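PDB 5V2D: dioxygenase from Pseudomonas brassicacearum, which probably cleaves the central double bond of lignin-derived stilbenes with dioxygen at an iron centre, yielding two aldehydes. Local coordinates for residues Leu252-Val257 with Phe269-Asp274. Sequence-based numbering, arbitrary orientation.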
loop_
_atom_site.group_PDB
_atom_site.type_symbol
_atom_site.label_atom_id
_atom_site.label_comp_id
_atom_site.label_asym_id
_atom_site.label_seq_id
_atom_site.Cartn_x
_atom_site.Cartn_y
_atom_site.Cartn_z
ATOM N N LEU A 252 3.159 -0.504 -15.714
ATOM C CA LEU A 252 3.794 0.807 -15.731
ATOM C C LEU A 252 2.723 1.877 -15.818
ATOM O O LEU A 252 2.038 2.020 -16.838
ATOM C CB LEU A 252 4.741 0.978 -16.950
ATOM C CG LEU A 252 6.130 0.434 -16.679
ATOM C CD1 LEU A 252 6.033 -1.067 -16.559
ATOM C CD2 LEU A 252 7.078 0.811 -17.764
ATOM N N ILE A 253 2.574 2.602 -14.737
ATOM C CA ILE A 253 1.637 3.706 -14.618
ATOM C C ILE A 253 2.218 4.905 -15.418
ATOM O O ILE A 253 3.448 5.103 -15.395
ATOM C CB ILE A 253 1.501 4.067 -13.140
ATOM C CG1 ILE A 253 0.876 2.887 -12.367
ATOM C CG2 ILE A 253 0.649 5.315 -12.938
ATOM C CD1 ILE A 253 1.077 2.982 -10.846
ATOM N N PRO A 254 1.366 5.676 -16.131
ATOM C CA PRO A 254 1.896 6.797 -16.921
ATOM C C PRO A 254 2.380 8.014 -16.113
ATOM O O PRO A 254 2.056 9.165 -16.461
ATOM C CB PRO A 254 0.696 7.247 -17.818
ATOM C CG PRO A 254 -0.345 6.258 -17.644
ATOM C CD PRO A 254 -0.053 5.418 -16.410
ATOM N N LEU A 255 3.166 7.764 -15.086
ATOM C CA LEU A 255 3.825 8.752 -14.275
ATOM C C LEU A 255 5.312 8.583 -14.580
ATOM O O LEU A 255 5.904 7.547 -14.159
ATOM C CB LEU A 255 3.609 8.439 -12.800
ATOM C CG LEU A 255 2.283 8.840 -12.231
ATOM C CD1 LEU A 255 2.091 8.283 -10.839
ATOM C CD2 LEU A 255 2.107 10.366 -12.210
ATOM N N THR A 256 5.937 9.563 -15.253
ATOM C CA THR A 256 7.332 9.428 -15.709
ATOM C C THR A 256 8.296 10.260 -14.932
ATOM O O THR A 256 7.923 11.255 -14.316
ATOM C CB THR A 256 7.489 9.775 -17.223
ATOM O OG1 THR A 256 6.945 11.072 -17.493
ATOM C CG2 THR A 256 6.705 8.794 -18.020
ATOM N N VAL A 257 9.557 9.866 -14.980
ATOM C CA VAL A 257 10.575 10.515 -14.178
ATOM C C VAL A 257 11.468 11.363 -15.067
ATOM O O VAL A 257 11.841 10.937 -16.121
ATOM C CB VAL A 257 11.450 9.476 -13.522
ATOM C CG1 VAL A 257 12.475 10.100 -12.587
ATOM C CG2 VAL A 257 10.598 8.518 -12.737
ATOM N N PHE A 269 7.843 12.500 -10.199
ATOM C CA PHE A 269 7.012 11.994 -11.281
ATOM C C PHE A 269 6.130 13.107 -11.886
ATOM O O PHE A 269 5.747 14.040 -11.188
ATOM C CB PHE A 269 6.007 10.946 -10.740
ATOM C CG PHE A 269 6.649 9.685 -10.236
ATOM C CD1 PHE A 269 7.175 8.764 -11.118
ATOM C CD2 PHE A 269 6.730 9.435 -8.891
ATOM C CE1 PHE A 269 7.749 7.582 -10.647
ATOM C CE2 PHE A 269 7.315 8.269 -8.400
ATOM C CZ PHE A 269 7.837 7.357 -9.292
ATOM N N GLN A 270 5.740 12.882 -13.128
ATOM C CA GLN A 270 4.792 13.735 -13.834
ATOM C C GLN A 270 3.815 12.913 -14.664
ATOM O O GLN A 270 4.212 12.081 -15.468
ATOM C CB GLN A 270 5.613 14.647 -14.787
ATOM C CG GLN A 270 4.773 15.724 -15.470
ATOM C CD GLN A 270 5.582 16.554 -16.439
ATOM O OE1 GLN A 270 5.914 16.102 -17.535
ATOM N NE2 GLN A 270 5.919 17.720 -16.023
ATOM N N TRP A 271 2.545 13.174 -14.518
ATOM C CA TRP A 271 1.514 12.481 -15.320
ATOM C C TRP A 271 1.600 12.853 -16.787
ATOM O O TRP A 271 1.799 14.017 -17.092
ATOM C CB TRP A 271 0.158 12.855 -14.792
ATOM C CG TRP A 271 -0.973 12.174 -15.480
ATOM C CD1 TRP A 271 -1.832 12.722 -16.385
ATOM C CD2 TRP A 271 -1.385 10.853 -15.272
ATOM N NE1 TRP A 271 -2.729 11.808 -16.771
ATOM C CE2 TRP A 271 -2.496 10.640 -16.099
ATOM C CE3 TRP A 271 -0.931 9.803 -14.426
ATOM C CZ2 TRP A 271 -3.185 9.422 -16.131
ATOM C CZ3 TRP A 271 -1.624 8.583 -14.482
ATOM C CH2 TRP A 271 -2.714 8.408 -15.331
ATOM N N GLN A 272 1.493 11.841 -17.641
ATOM C CA GLN A 272 1.525 11.959 -19.104
ATOM C C GLN A 272 0.155 11.479 -19.582
ATOM O O GLN A 272 -0.142 10.320 -19.520
ATOM C CB GLN A 272 2.615 11.117 -19.687
ATOM C CG GLN A 272 4.003 11.369 -19.085
ATOM C CD GLN A 272 4.433 12.830 -19.152
ATOM O OE1 GLN A 272 4.248 13.399 -20.140
ATOM N NE2 GLN A 272 4.949 13.413 -18.088
ATOM N N PRO A 273 -0.733 12.404 -19.972
ATOM C CA PRO A 273 -2.095 12.009 -20.336
ATOM C C PRO A 273 -2.266 11.311 -21.704
ATOM O O PRO A 273 -3.311 10.833 -22.018
ATOM C CB PRO A 273 -2.840 13.357 -20.353
ATOM C CG PRO A 273 -1.790 14.325 -20.788
ATOM C CD PRO A 273 -0.564 13.870 -20.042
ATOM N N ASP A 274 -1.213 11.213 -22.476
ATOM C CA ASP A 274 -1.254 10.679 -23.840
ATOM C C ASP A 274 -0.273 9.513 -23.958
ATOM O O ASP A 274 0.298 9.272 -24.992
ATOM C CB ASP A 274 -0.845 11.817 -24.812
ATOM C CG ASP A 274 0.499 12.427 -24.465
ATOM O OD1 ASP A 274 1.084 12.191 -23.315
ATOM O OD2 ASP A 274 0.979 13.156 -25.356
#
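Thr256 and Gln270 form an antiparallel hydrogen-bonded pair between the short strands 255-257 and 269-271, whose axes run at 140° to each other. Thr256 N donates to Gln270 O (3.1 Å), and Gln270 N returns a bond to Thr256 O (3.0 Å). Leu255 faces Trp271 in a non-hydrogen-bonded pair. Gln272 N also donates to Pro254 O at 3.0 Å, almost in line with the carbonyl. Pro254 is the centre of an inverse gamma turn, which leads into the first strand.

Leu255, Phe269 and Trp271 share one face of this two-stranded sheet. With chi1 at -177°, CG of Trp271 lies opposite the backbone N, and the indole reaches back toward Pro254. Pro254 lies over one face of the indole, its carbonyl O 3.5 Å above the ring plane near the rim. Pro254 CG comes within 3.9 Å of Trp271 CH2. Leu255 CD2 meets the same indole at its edge, in plane, 3.8 Å from Trp271 CE3. Val257 CG2 packs obliquely against the Phe269 ring.

Across the strands, Thr256 OG1 lies 3.1 Å from Gln272 NE2. The Gln272 chain bends at chi2 (-55°), bringing NE2 back to Gln270. NE2 donates to Gln270 OE1 (2.9 Å) on a lone pair, and to Gln270 O from the face of that carbonyl away from Thr256 N. Gln270 O thus accepts two bonds. An alanine in place of Gln272 would probably leave Gln270 OE1 without this donor, take one of the two bonds from Gln270 O, and free the Gln270 side-chain amide to turn.

Helix 259-263 lies in the connection between the strands, and its Arg261 also binds Thr256 O. Phe330 stacks edge-to-face on Phe269, and Asp299 holds Trp271 NE1. Ile253 and Trp271 touch Phe301 of strand 301-311, which also carries the iron ligand His304.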